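Local coordinates for protein deferrochelatase (Vibrio cholerae, PDB 5DE0) that binds heme b and probably acts as a dye-decolorizing peroxidase, one of a family of heme enzymes that use hydrogen peroxide to oxidise substrates, at residues R27-H32 against A122-I127; P52-T57 against A104-L109; A61-F66 against D95-I100; P75-D80 against C253-N258. One frame throughout, in Å; residues are numbered along the deposited sequence.

Interaction 1. Residues R27-H32 against A122-I127; sequences RQNHAH and AQDIEI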
loop_
_atom_site.group_PDB
_atom_site.type_symbol
_atom_site.label_atom_id
_atom_site.label_comp_id
_atom_site.label_asym_id
_atom_site.label_seq_id
_atom_site.Cartn_x
_atom_site.Cartn_y
_atom_site.Cartn_z
ATOM N N ARG B 27 -20.996 14.289 -2.770
ATOM C CA ARG B 27 -22.133 14.489 -1.875
ATOM C C ARG B 27 -22.661 15.925 -1.873
ATOM O O ARG B 27 -23.872 16.147 -1.848
ATOM C CB ARG B 27 -21.756 14.073 -0.451
ATOM C CG ARG B 27 -21.620 12.572 -0.268
ATOM C CD ARG B 27 -22.851 11.853 -0.808
ATOM N NE ARG B 27 -22.739 10.403 -0.686
ATOM C CZ ARG B 27 -23.644 9.542 -1.145
ATOM N NH1 ARG B 27 -24.731 9.984 -1.763
ATOM N NH2 ARG B 27 -23.457 8.238 -0.989
ATOM N N GLN B 28 -21.756 16.896 -1.893
ATOM C CA GLN B 28 -22.157 18.299 -1.879
ATOM C C GLN B 28 -21.115 19.183 -2.557
ATOM O O GLN B 28 -20.053 18.701 -2.953
ATOM C CB GLN B 28 -22.390 18.776 -0.444
ATOM C CG GLN B 28 -21.154 18.690 0.437
ATOM C CD GLN B 28 -21.333 19.382 1.774
ATOM O OE1 GLN B 28 -22.456 19.595 2.236
ATOM N NE2 GLN B 28 -20.222 19.741 2.405
ATOM N N ASN B 29 -21.431 20.473 -2.675
ATOM C CA ASN B 29 -20.544 21.464 -3.290
ATOM C C ASN B 29 -19.959 20.993 -4.615
ATOM O O ASN B 29 -18.748 21.047 -4.824
ATOM C CB ASN B 29 -19.413 21.836 -2.326
ATOM C CG ASN B 29 -19.890 22.709 -1.183
ATOM O OD1 ASN B 29 -20.756 23.565 -1.361
ATOM N ND2 ASN B 29 -19.326 22.500 -0.000
ATOM N N HIS B 30 -20.839 20.536 -5.501
ATOM C CA HIS B 30 -20.450 19.907 -6.760
ATOM C C HIS B 30 -19.544 20.786 -7.624
ATOM O O HIS B 30 -18.655 20.282 -8.309
ATOM C CB HIS B 30 -21.700 19.520 -7.554
ATOM C CG HIS B 30 -22.525 18.454 -6.902
ATOM N ND1 HIS B 30 -23.105 18.613 -5.662
ATOM C CD2 HIS B 30 -22.869 17.212 -7.321
ATOM C CE1 HIS B 30 -23.768 17.515 -5.344
ATOM N NE2 HIS B 30 -23.641 16.650 -6.334
ATOM N N ALA B 31 -19.767 22.097 -7.591
ATOM C CA ALA B 31 -18.970 23.019 -8.394
ATOM C C ALA B 31 -17.541 23.100 -7.864
ATOM O O ALA B 31 -16.588 23.202 -8.640
ATOM C CB ALA B 31 -19.606 24.394 -8.419
ATOM N N HIS B 32 -17.396 23.049 -6.542
ATOM C CA HIS B 32 -16.080 23.096 -5.919
ATOM C C HIS B 32 -15.321 21.801 -6.206
ATOM O O HIS B 32 -14.102 21.811 -6.399
ATOM C CB HIS B 32 -16.194 23.313 -4.406
ATOM C CG HIS B 32 -16.929 24.562 -4.018
ATOM N ND1 HIS B 32 -17.592 25.353 -4.926
ATOM C CD2 HIS B 32 -17.105 25.146 -2.806
ATOM C CE1 HIS B 32 -18.152 26.373 -4.294
ATOM N NE2 HIS B 32 -17.868 26.271 -3.012
ATOM N N ALA B 122 -12.596 17.683 0.901
ATOM C CA ALA B 122 -12.650 16.442 1.665
ATOM C C ALA B 122 -14.038 16.178 2.252
ATOM O O ALA B 122 -14.480 15.031 2.326
ATOM C CB ALA B 122 -11.608 16.467 2.773
ATOM N N GLN B 123 -14.721 17.243 2.662
ATOM C CA GLN B 123 -16.033 17.121 3.293
ATOM C C GLN B 123 -17.159 17.058 2.265
ATOM O O GLN B 123 -18.306 16.757 2.598
ATOM C CB GLN B 123 -16.269 18.290 4.252
ATOM C CG GLN B 123 -15.267 18.366 5.391
ATOM C CD GLN B 123 -15.312 17.145 6.288
ATOM O OE1 GLN B 123 -14.371 16.352 6.323
ATOM N NE2 GLN B 123 -16.413 16.985 7.017
ATOM N N ASP B 124 -16.819 17.350 1.014
ATOM C CA ASP B 124 -17.791 17.345 -0.073
ATOM C C ASP B 124 -17.835 15.984 -0.757
ATOM O O ASP B 124 -18.688 15.729 -1.605
ATOM C CB ASP B 124 -17.452 18.429 -1.100
ATOM C CG ASP B 124 -17.179 19.779 -0.460
ATOM O OD1 ASP B 124 -17.845 20.112 0.544
ATOM O OD2 ASP B 124 -16.292 20.503 -0.961
ATOM N N ILE B 125 -16.912 15.111 -0.363
ATOM C CA ILE B 125 -16.649 13.868 -1.080
ATOM C C ILE B 125 -16.620 12.661 -0.147
ATOM O O ILE B 125 -16.154 12.755 0.989
ATOM C CB ILE B 125 -15.299 13.961 -1.837
ATOM C CG1 ILE B 125 -15.414 14.936 -3.005
ATOM C CG2 ILE B 125 -14.845 12.606 -2.351
ATOM C CD1 ILE B 125 -16.466 14.540 -3.999
ATOM N N GLU B 126 -17.133 11.533 -0.625
ATOM C CA GLU B 126 -16.905 10.260 0.043
ATOM C C GLU B 126 -16.167 9.301 -0.882
ATOM O O GLU B 126 -16.669 8.941 -1.946
ATOM C CB GLU B 126 -18.219 9.638 0.502
ATOM C CG GLU B 126 -18.052 8.244 1.089
ATOM C CD GLU B 126 -19.339 7.700 1.672
ATOM O OE1 GLU B 126 -20.249 8.505 1.962
ATOM O OE2 GLU B 126 -19.447 6.467 1.829
ATOM N N ILE B 127 -14.970 8.893 -0.473
ATOM C CA ILE B 127 -14.175 7.953 -1.254
ATOM C C ILE B 127 -14.687 6.528 -1.064
ATOM O O ILE B 127 -14.492 5.924 -0.010
ATOM C CB ILE B 127 -12.683 8.024 -0.869
ATOM C CG1 ILE B 127 -12.144 9.443 -1.081
ATOM C CG2 ILE B 127 -11.874 7.010 -1.667
ATOM C CD1 ILE B 127 -10.675 9.597 -0.749
#

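Interaction 2. Residues P52-T57 against A104-L109; sequences PGAELT and ATRHDL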
loop_
_atom_site.group_PDB
_atom_site.type_symbol
_atom_site.label_atom_id
_atom_site.label_comp_id
_atom_site.label_asym_id
_atom_site.label_seq_id
_atom_site.Cartn_x
_atom_site.Cartn_y
_atom_site.Cartn_z
ATOM N N PRO B 52 11.980 14.891 -11.287
ATOM C CA PRO B 52 12.407 14.205 -12.512
ATOM C C PRO B 52 12.380 12.684 -12.363
ATOM O O PRO B 52 12.771 12.158 -11.319
ATOM C CB PRO B 52 13.839 14.707 -12.717
ATOM C CG PRO B 52 13.882 16.025 -12.002
ATOM C CD PRO B 52 12.984 15.860 -10.813
ATOM N N GLY B 53 11.914 11.990 -13.395
ATOM C CA GLY B 53 11.866 10.539 -13.379
ATOM C C GLY B 53 10.575 9.977 -12.811
ATOM O O GLY B 53 10.298 8.784 -12.947
ATOM N N ALA B 54 9.784 10.837 -12.176
ATOM C CA ALA B 54 8.532 10.412 -11.557
ATOM C C ALA B 54 7.548 9.886 -12.592
ATOM O O ALA B 54 6.869 8.884 -12.359
ATOM C CB ALA B 54 7.915 11.558 -10.785
ATOM N N GLU B 55 7.480 10.573 -13.730
ATOM C CA GLU B 55 6.571 10.222 -14.818
ATOM C C GLU B 55 5.138 10.072 -14.316
ATOM O O GLU B 55 4.409 9.172 -14.737
ATOM C CB GLU B 55 7.038 8.940 -15.514
ATOM C CG GLU B 55 8.410 9.071 -16.169
ATOM C CD GLU B 55 8.832 7.823 -16.919
ATOM O OE1 GLU B 55 8.066 6.834 -16.920
ATOM O OE2 GLU B 55 9.933 7.831 -17.510
ATOM N N LEU B 56 4.748 10.959 -13.406
ATOM C CA LEU B 56 3.404 10.948 -12.840
ATOM C C LEU B 56 2.368 11.317 -13.895
ATOM O O LEU B 56 2.519 12.310 -14.609
ATOM C CB LEU B 56 3.314 11.907 -11.652
ATOM C CG LEU B 56 1.941 12.042 -10.992
ATOM C CD1 LEU B 56 1.533 10.747 -10.300
ATOM C CD2 LEU B 56 1.936 13.204 -10.014
ATOM N N THR B 57 1.323 10.502 -13.996
ATOM C CA THR B 57 0.255 10.733 -14.958
ATOM C C THR B 57 -1.095 10.725 -14.256
ATOM O O THR B 57 -1.201 10.294 -13.110
ATOM C CB THR B 57 0.253 9.671 -16.067
ATOM O OG1 THR B 57 0.022 8.381 -15.488
ATOM C CG2 THR B 57 1.583 9.660 -16.804
ATOM N N ALA B 104 2.729 6.027 -11.779
ATOM C CA ALA B 104 4.040 6.672 -11.779
ATOM C C ALA B 104 5.152 5.681 -11.450
ATOM O O ALA B 104 4.892 4.512 -11.168
ATOM C CB ALA B 104 4.057 7.829 -10.789
ATOM N N THR B 105 6.393 6.159 -11.481
ATOM C CA THR B 105 7.546 5.310 -11.196
ATOM C C THR B 105 7.832 5.250 -9.699
ATOM O O THR B 105 8.752 4.555 -9.264
ATOM C CB THR B 105 8.812 5.799 -11.934
ATOM O OG1 THR B 105 9.140 7.126 -11.505
ATOM C CG2 THR B 105 8.587 5.799 -13.438
ATOM N N ARG B 106 7.043 5.978 -8.916
ATOM C CA ARG B 106 7.171 5.943 -7.462
ATOM C C ARG B 106 5.801 5.991 -6.792
ATOM O O ARG B 106 4.850 6.567 -7.327
ATOM C CB ARG B 106 8.060 7.091 -6.967
ATOM C CG ARG B 106 7.855 8.405 -7.696
ATOM C CD ARG B 106 8.952 9.411 -7.361
ATOM N NE ARG B 106 8.846 9.925 -5.998
ATOM C CZ ARG B 106 9.483 11.007 -5.560
ATOM N NH1 ARG B 106 10.269 11.693 -6.379
ATOM N NH2 ARG B 106 9.332 11.410 -4.305
ATOM N N HIS B 107 5.711 5.378 -5.617
ATOM C CA HIS B 107 4.440 5.198 -4.927
ATOM C C HIS B 107 4.002 6.434 -4.142
ATOM O O HIS B 107 2.819 6.773 -4.125
ATOM C CB HIS B 107 4.532 3.990 -3.988
ATOM C CG HIS B 107 3.357 3.837 -3.072
ATOM N ND1 HIS B 107 2.234 3.116 -3.417
ATOM C CD2 HIS B 107 3.132 4.309 -1.823
ATOM C CE1 HIS B 107 1.368 3.153 -2.420
ATOM N NE2 HIS B 107 1.888 3.870 -1.442
ATOM N N ASP B 108 4.956 7.100 -3.499
ATOM C CA ASP B 108 4.645 8.186 -2.570
ATOM C C ASP B 108 3.899 9.354 -3.222
ATOM O O ASP B 108 2.985 9.920 -2.622
ATOM C CB ASP B 108 5.929 8.697 -1.904
ATOM C CG ASP B 108 6.920 9.273 -2.898
ATOM O OD1 ASP B 108 6.992 8.769 -4.041
ATOM O OD2 ASP B 108 7.627 10.236 -2.531
ATOM N N LEU B 109 4.274 9.702 -4.449
ATOM C CA LEU B 109 3.651 10.829 -5.141
ATOM C C LEU B 109 2.183 10.563 -5.481
ATOM O O LEU B 109 1.416 11.498 -5.713
ATOM C CB LEU B 109 4.427 11.169 -6.412
ATOM C CG LEU B 109 5.818 11.771 -6.204
ATOM C CD1 LEU B 109 6.475 12.049 -7.541
ATOM C CD2 LEU B 109 5.736 13.043 -5.370
HETATM O O HOH W 1 11.260 10.962 -9.597
#

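Interaction 3. Residues A61-F66 against D95-I100; sequences AFSKGF and DVDVLI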
loop_
_atom_site.group_PDB
_atom_site.type_symbol
_atom_site.label_atom_id
_atom_site.label_comp_id
_atom_site.label_asym_id
_atom_site.label_seq_id
_atom_site.Cartn_x
_atom_site.Cartn_y
_atom_site.Cartn_z
ATOM N N ALA B 61 -12.192 10.551 -14.811
ATOM C CA ALA B 61 -13.342 10.036 -15.550
ATOM C C ALA B 61 -14.627 10.124 -14.732
ATOM O O ALA B 61 -14.599 10.073 -13.500
ATOM C CB ALA B 61 -13.089 8.607 -15.981
ATOM N N PHE B 62 -15.755 10.248 -15.425
ATOM C CA PHE B 62 -17.042 10.418 -14.762
ATOM C C PHE B 62 -18.035 9.341 -15.187
ATOM O O PHE B 62 -18.033 8.913 -16.345
ATOM C CB PHE B 62 -17.618 11.800 -15.066
ATOM C CG PHE B 62 -16.685 12.930 -14.751
ATOM C CD1 PHE B 62 -15.858 13.459 -15.730
ATOM C CD2 PHE B 62 -16.632 13.469 -13.474
ATOM C CE1 PHE B 62 -14.993 14.507 -15.438
ATOM C CE2 PHE B 62 -15.770 14.515 -13.180
ATOM C CZ PHE B 62 -14.953 15.031 -14.163
ATOM N N SER B 63 -18.883 8.913 -14.253
ATOM C CA SER B 63 -19.882 7.889 -14.538
ATOM C C SER B 63 -21.076 8.454 -15.301
ATOM O O SER B 63 -21.205 9.666 -15.453
ATOM C CB SER B 63 -20.360 7.237 -13.245
ATOM O OG SER B 63 -21.101 8.145 -12.452
ATOM N N LYS B 64 -21.940 7.563 -15.779
ATOM C CA LYS B 64 -23.149 7.950 -16.494
ATOM C C LYS B 64 -24.052 8.821 -15.625
ATOM O O LYS B 64 -24.577 9.843 -16.085
ATOM C CB LYS B 64 -23.906 6.706 -16.963
ATOM C CG LYS B 64 -25.331 6.982 -17.427
ATOM C CD LYS B 64 -25.359 7.824 -18.693
ATOM C CE LYS B 64 -26.779 7.970 -19.225
ATOM N NZ LYS B 64 -26.810 8.724 -20.505
ATOM N N GLY B 65 -24.227 8.411 -14.371
ATOM C CA GLY B 65 -25.089 9.126 -13.451
ATOM C C GLY B 65 -24.609 10.533 -13.147
ATOM O O GLY B 65 -25.414 11.462 -13.068
ATOM N N PHE B 66 -23.301 10.697 -12.983
ATOM C CA PHE B 66 -22.740 12.003 -12.664
ATOM C C PHE B 66 -22.643 12.894 -13.896
ATOM O O PHE B 66 -22.577 14.118 -13.779
ATOM C CB PHE B 66 -21.359 11.848 -12.019
ATOM C CG PHE B 66 -20.787 13.139 -11.489
ATOM C CD1 PHE B 66 -21.174 13.619 -10.246
ATOM C CD2 PHE B 66 -19.858 13.870 -12.225
ATOM C CE1 PHE B 66 -20.656 14.810 -9.747
ATOM C CE2 PHE B 66 -19.336 15.062 -11.727
ATOM C CZ PHE B 66 -19.738 15.529 -10.488
ATOM N N ASP B 95 -21.954 2.213 -6.667
ATOM C CA ASP B 95 -22.461 3.577 -6.750
ATOM C C ASP B 95 -21.292 4.554 -6.653
ATOM O O ASP B 95 -20.775 4.816 -5.566
ATOM C CB ASP B 95 -23.489 3.845 -5.646
ATOM C CG ASP B 95 -24.097 5.238 -5.731
ATOM O OD1 ASP B 95 -24.043 5.854 -6.815
ATOM O OD2 ASP B 95 -24.637 5.713 -4.708
ATOM N N VAL B 96 -20.878 5.085 -7.800
ATOM C CA VAL B 96 -19.698 5.941 -7.870
ATOM C C VAL B 96 -19.861 7.005 -8.955
ATOM O O VAL B 96 -20.417 6.737 -10.020
ATOM C CB VAL B 96 -18.423 5.100 -8.132
ATOM C CG1 VAL B 96 -18.634 4.171 -9.317
ATOM C CG2 VAL B 96 -17.204 5.990 -8.344
ATOM N N ASP B 97 -19.391 8.219 -8.672
ATOM C CA ASP B 97 -19.503 9.327 -9.614
ATOM C C ASP B 97 -18.213 9.589 -10.390
ATOM O O ASP B 97 -18.253 9.939 -11.569
ATOM C CB ASP B 97 -19.909 10.610 -8.884
ATOM C CG ASP B 97 -21.294 10.527 -8.274
ATOM O OD1 ASP B 97 -22.137 9.779 -8.811
ATOM O OD2 ASP B 97 -21.540 11.215 -7.261
ATOM N N VAL B 98 -17.073 9.441 -9.721
ATOM C CA VAL B 98 -15.797 9.872 -10.290
ATOM C C VAL B 98 -14.687 8.838 -10.115
ATOM O O VAL B 98 -14.554 8.223 -9.057
ATOM C CB VAL B 98 -15.333 11.213 -9.657
ATOM C CG1 VAL B 98 -13.955 11.614 -10.169
ATOM C CG2 VAL B 98 -16.346 12.315 -9.929
ATOM N N LEU B 99 -13.896 8.654 -11.167
ATOM C CA LEU B 99 -12.687 7.845 -11.097
ATOM C C LEU B 99 -11.445 8.723 -11.244
ATOM O O LEU B 99 -11.356 9.543 -12.160
ATOM C CB LEU B 99 -12.697 6.759 -12.180
ATOM C CG LEU B 99 -11.367 6.062 -12.490
ATOM C CD1 LEU B 99 -10.822 5.330 -11.271
ATOM C CD2 LEU B 99 -11.521 5.103 -13.667
ATOM N N ILE B 100 -10.497 8.556 -10.328
ATOM C CA ILE B 100 -9.197 9.207 -10.437
ATOM C C ILE B 100 -8.118 8.150 -10.635
ATOM O O ILE B 100 -7.837 7.367 -9.728
ATOM C CB ILE B 100 -8.867 10.049 -9.190
ATOM C CG1 ILE B 100 -9.915 11.145 -8.987
ATOM C CG2 ILE B 100 -7.475 10.658 -9.308
ATOM C CD1 ILE B 100 -9.657 12.026 -7.784
#

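Interaction 4. Residues P75-D80 against C253-N258; sequences PPELID and CHTLHN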
loop_
_atom_site.group_PDB
_atom_site.type_symbol
_atom_site.label_atom_id
_atom_site.label_comp_id
_atom_site.label_asym_id
_atom_site.label_seq_id
_atom_site.Cartn_x
_atom_site.Cartn_y
_atom_site.Cartn_z
ATOM N N PRO B 75 -21.508 10.885 -23.551
ATOM C CA PRO B 75 -21.051 9.968 -24.601
ATOM C C PRO B 75 -22.147 8.984 -24.983
ATOM O O PRO B 75 -22.856 8.496 -24.099
ATOM C CB PRO B 75 -19.867 9.242 -23.949
ATOM C CG PRO B 75 -19.389 10.187 -22.895
ATOM C CD PRO B 75 -20.616 10.852 -22.376
ATOM N N PRO B 76 -22.289 8.705 -26.288
ATOM C CA PRO B 76 -23.356 7.861 -26.840
ATOM C C PRO B 76 -23.484 6.495 -26.162
ATOM O O PRO B 76 -24.600 6.015 -25.956
ATOM C CB PRO B 76 -22.939 7.689 -28.308
ATOM C CG PRO B 76 -22.148 8.909 -28.622
ATOM C CD PRO B 76 -21.397 9.225 -27.339
ATOM N N GLU B 77 -22.354 5.887 -25.812
ATOM C CA GLU B 77 -22.349 4.522 -25.291
ATOM C C GLU B 77 -22.224 4.452 -23.768
ATOM O O GLU B 77 -22.259 3.366 -23.188
ATOM C CB GLU B 77 -21.211 3.721 -25.930
ATOM C CG GLU B 77 -21.162 3.804 -27.446
ATOM C CD GLU B 77 -20.080 2.922 -28.034
ATOM O OE1 GLU B 77 -19.907 1.787 -27.546
ATOM O OE2 GLU B 77 -19.394 3.369 -28.977
ATOM N N LEU B 78 -22.071 5.602 -23.120
ATOM C CA LEU B 78 -21.903 5.636 -21.669
ATOM C C LEU B 78 -23.181 5.218 -20.946
ATOM O O LEU B 78 -24.224 5.857 -21.088
ATOM C CB LEU B 78 -21.470 7.032 -21.208
ATOM C CG LEU B 78 -21.229 7.205 -19.704
ATOM C CD1 LEU B 78 -20.180 6.222 -19.200
ATOM C CD2 LEU B 78 -20.814 8.634 -19.389
ATOM N N ILE B 79 -23.093 4.135 -20.179
ATOM C CA ILE B 79 -24.224 3.622 -19.412
ATOM C C ILE B 79 -23.796 3.251 -17.998
ATOM O O ILE B 79 -22.605 3.225 -17.688
ATOM C CB ILE B 79 -24.853 2.375 -20.073
ATOM C CG1 ILE B 79 -23.865 1.205 -20.049
ATOM C CG2 ILE B 79 -25.302 2.674 -21.495
ATOM C CD1 ILE B 79 -24.437 -0.096 -20.569
ATOM N N ASP B 80 -24.771 2.958 -17.142
ATOM C CA ASP B 80 -24.481 2.428 -15.817
ATOM C C ASP B 80 -23.931 1.015 -15.942
ATOM O O ASP B 80 -24.333 0.265 -16.828
ATOM C CB ASP B 80 -25.733 2.429 -14.935
ATOM C CG ASP B 80 -26.107 3.815 -14.452
ATOM O OD1 ASP B 80 -25.492 4.797 -14.918
ATOM O OD2 ASP B 80 -27.022 3.924 -13.609
ATOM N N CYS B 253 -11.123 1.862 -23.689
ATOM C CA CYS B 253 -11.481 1.452 -25.043
ATOM C C CYS B 253 -12.277 2.527 -25.775
ATOM O O CYS B 253 -13.015 3.297 -25.159
ATOM C CB CYS B 253 -12.277 0.149 -25.015
ATOM S SG CYS B 253 -12.561 -0.563 -26.645
ATOM N N HIS B 254 -12.125 2.568 -27.096
ATOM C CA HIS B 254 -12.802 3.562 -27.924
ATOM C C HIS B 254 -14.307 3.321 -27.964
ATOM O O HIS B 254 -15.078 4.205 -28.332
ATOM C CB HIS B 254 -12.233 3.553 -29.346
ATOM C CG HIS B 254 -12.591 2.331 -30.133
ATOM N ND1 HIS B 254 -11.838 1.177 -30.102
ATOM C CD2 HIS B 254 -13.622 2.082 -30.977
ATOM C CE1 HIS B 254 -12.389 0.271 -30.889
ATOM N NE2 HIS B 254 -13.474 0.796 -31.433
ATOM N N THR B 255 -14.714 2.114 -27.585
ATOM C CA THR B 255 -16.126 1.765 -27.519
ATOM C C THR B 255 -16.398 0.896 -26.297
ATOM O O THR B 255 -15.633 -0.014 -25.982
ATOM C CB THR B 255 -16.595 1.032 -28.796
ATOM O OG1 THR B 255 -17.929 0.546 -28.608
ATOM C CG2 THR B 255 -15.677 -0.138 -29.122
ATOM N N LEU B 256 -17.493 1.190 -25.605
ATOM C CA LEU B 256 -17.864 0.451 -24.403
ATOM C C LEU B 256 -18.367 -0.944 -24.761
ATOM O O LEU B 256 -18.467 -1.823 -23.904
ATOM C CB LEU B 256 -18.925 1.226 -23.616
ATOM C CG LEU B 256 -19.329 0.721 -22.229
ATOM C CD1 LEU B 256 -19.418 1.885 -21.255
ATOM C CD2 LEU B 256 -20.654 -0.028 -22.290
ATOM N N HIS B 257 -18.671 -1.137 -26.041
ATOM C CA HIS B 257 -19.197 -2.402 -26.542
ATOM C C HIS B 257 -18.273 -3.580 -26.242
ATOM O O HIS B 257 -18.738 -4.678 -25.936
ATOM C CB HIS B 257 -19.443 -2.301 -28.050
ATOM C CG HIS B 257 -20.024 -3.539 -28.653
ATOM N ND1 HIS B 257 -21.297 -3.983 -28.364
ATOM C CD2 HIS B 257 -19.507 -4.429 -29.532
ATOM C CE1 HIS B 257 -21.539 -5.092 -29.039
ATOM N NE2 HIS B 257 -20.468 -5.386 -29.755
ATOM N N ASN B 258 -16.967 -3.346 -26.330
ATOM C CA ASN B 258 -15.978 -4.384 -26.065
ATOM C C ASN B 258 -16.015 -4.868 -24.621
ATOM O O ASN B 258 -15.912 -6.065 -24.363
ATOM C CB ASN B 258 -14.576 -3.882 -26.410
ATOM C CG ASN B 258 -14.379 -3.698 -27.900
ATOM O OD1 ASN B 258 -15.324 -3.811 -28.682
ATOM N ND2 ASN B 258 -13.148 -3.408 -28.304
#

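Interaction 1. Residues R27-H32 against A122-I127
The carboxylate of Asp-124 meets Gln-28 and Asn-29 at one end of the N-terminal ferredoxin-like sheet, where strand 18-26 runs out into helix 30-38 and strand 125-134 begins. Its OD1 accepts hydrogen bonds from both side-chain amides. NE2 of Gln-28 lies 3.0 Å from OD1 of Asp-124, nearly along the C-O axis, with amide and carboxylate planes turned 48° apart and the two side chains crossing at about a right angle. ND2 of Asn-29 comes from above the carboxylate plane, 2.9 Å from the same OD1, and here the planes stand almost perpendicular, at 86°. Gln-28 reaches over because its CG sits between backbone N and carbonyl carbon (chi1 61°) and the chain then runs extended. Asn-29 occupies the N-cap position of helix 30-38, yet its amide is spent on Asp-124. Val-33 of that helix also packs on Asp-124. On the exposed flank Arg-27 and Glu-126 lie side by side, but NE of Arg-27 stays 4.1 Å from OE1 of Glu-126, beyond a salt bridge. The backbone O of Asp-124 is doubly used, accepting from N of Arg-27 at 3.0 Å and from N of Gln-28 at 3.3 Å, both from one face of its plane.

Interaction 2. Residues P52-T57 against A104-L109
Thr-105 turns its hydroxyl onto the backbone of the loop 52-57. With chi1 at 61°, OG1 lies between the backbone N and the carbonyl carbon and points to O of Gly-53; the 2.5 Å between OG1 of Thr-105 and this O is shorter than expected for a hydrogen bond, so its exact length is doubtful. The same rotation sets the methyl CG2 anti to the carbonyl carbon and lays it against Glu-55, 3.7 Å from OE1. The Glu-55 chain is extended beyond CG and crosses the threonine at a slant. N of Thr-105 gives an almost straight hydrogen bond (173°) to O of Ala-54, 2.9 Å away. This bond fastens the connection between helix 40-50 and strand 57-62 to the turn where strand 98-104 passes into helix 108-117, within the N-terminal ferredoxin-like half of the DyP fold. The methyl CB of Ala-54 meets CD1 of Leu-109 at 3.6 Å. The same CD1 also lies over one face of the Arg-106 guanidinium, toward its rim. Bent at chi3 (-71°), the arginine chain brings its guanidinium side-on into a two-nitrogen salt bridge with Asp-108, NE to OD1 and NH2 to OD2, both in the guanidinium plane and on syn lone pairs. OD2 of Asp-108 is also hydrogen-bonded to the backbone N of Leu-137 of the second subunit, and NH1 of Arg-106 to OE1 of Gln-51. A water donates to O of Pro-52 and weakly accepts from NH1 of Arg-106. Deeper in, CD1 of Leu-56 rests 3.9 Å from CB of Ala-104.

Interaction 3. Residues A61-F66 against D95-I100
Ala-61 and Leu-99 form an antiparallel hydrogen-bonded pair between strands 57-62 and 98-104 of the N-terminal ferredoxin-like sheet, followed by Phe-62 and Val-98 as a non-hydrogen-bonded pair. N of Ala-61 bonds O of Leu-99 at 3.0 Å, and N of Leu-99 returns to O of Ala-61 at 2.8 Å. Beyond the Phe-62 pair, N of Ser-63 donates to O of Asp-97 from above the carbonyl plane. Phe-62 also shares backbone hydrogen bonding with Phe-290 of strand 281-291. A classic bulge sets Asp-97 and Val-98 together against Leu-24 of strand 18-26, and the carboxylate of Asp-97 is salt-bridged to Lys-25.

Among apolar contacts, Phe-62 and Val-98 run side by side with CD2 of the ring 3.7 Å from CG2 of the valine. That methyl also lies over one face of the Phe-66 ring. Phe-66 crosses Asp-97 at about a right angle, its CD1 3.5 Å from CB of the aspartate. Phe-70 meets both Phe-62 and Phe-66 edge-to-face.

Ser-63 is the N-cap of the short helix that follows, its OG weakly accepting from N of Phe-66. Held between the backbone N and the carbonyl carbon (chi1 68°), OG also donates to O of Val-96 at 2.9 Å, in the carbonyl plane and on a lone pair.

Interaction 4. Residues P75-D80 against C253-N258
OE1 of Glu-77 accepts a hydrogen bond from OG1 of Thr-255 at 2.6 Å, on its syn lone pair, where a type I turn from Pro-75 to Leu-78 meets the turn leading into helix 257-266. The contact joins the N-terminal and C-terminal ferredoxin-like halves of the DyP fold. Thr-255 OG1 has a second task: it accepts from N of His-257 at 3.2 Å, a capping bond, so the hydroxyl links the carboxylate to the backbone entering the helix. With chi1 at 172°, OG1 stands anti to the threonine's own N, beside the carbonyl carbon, where it can serve both partners. N of Leu-256 adds a weak and strongly bent bond to the same OE1 of Glu-77, 3.2 Å long. The Thr-255 hydroxyl and the weakly bound Leu-256 N-H would probably favour the charged form of the glutamate. The glutamate chain is extended beyond CG and crosses Thr-255 obliquely; at its root, N of Glu-77 is hydrogen-bonded to OH of Tyr-173 on strand 172-181.

Outward from the carboxylate, Leu-256 packs along the turn. Its CB lies 4.1 Å from CB of Glu-77, and its CD1 is 3.7 Å from the backbone O of the same glutamate. Tyr-288 of strand 281-291 touches both Leu-256 and Ile-79, and Tyr-173 also packs on the leucine. The bound heme is about 11 Å from the Leu-256 side chain. The outermost touch is a loose one, CG1 of Ile-79 to CD2 of Leu-256 at 4.1 Å.

How the interactions relate
From the N terminus, residues 27-32 open the loop that interaction 1 closes at 122-127, just where strand 125-134 begins. Interaction 2 lies wholly within that loop, joining 52-57 to 104-109, and interaction 3 lies within interaction 2 in turn, pairing 61-66 with 95-100. All three join parts of the N-terminal half: strands of its sheet, the loop after helix 40-50 and the start of helix 30-38. Interaction 4 starts at 75-80, between the segments of interaction 3, but ends at 253-258 in the C-terminal half, so it crosses all three. Interactions 1 and 3 touch through His-30 and Phe-66, and interactions 3 and 4 through Lys-64; interactions 2 and 4 sit on opposite sides of the chain's centre.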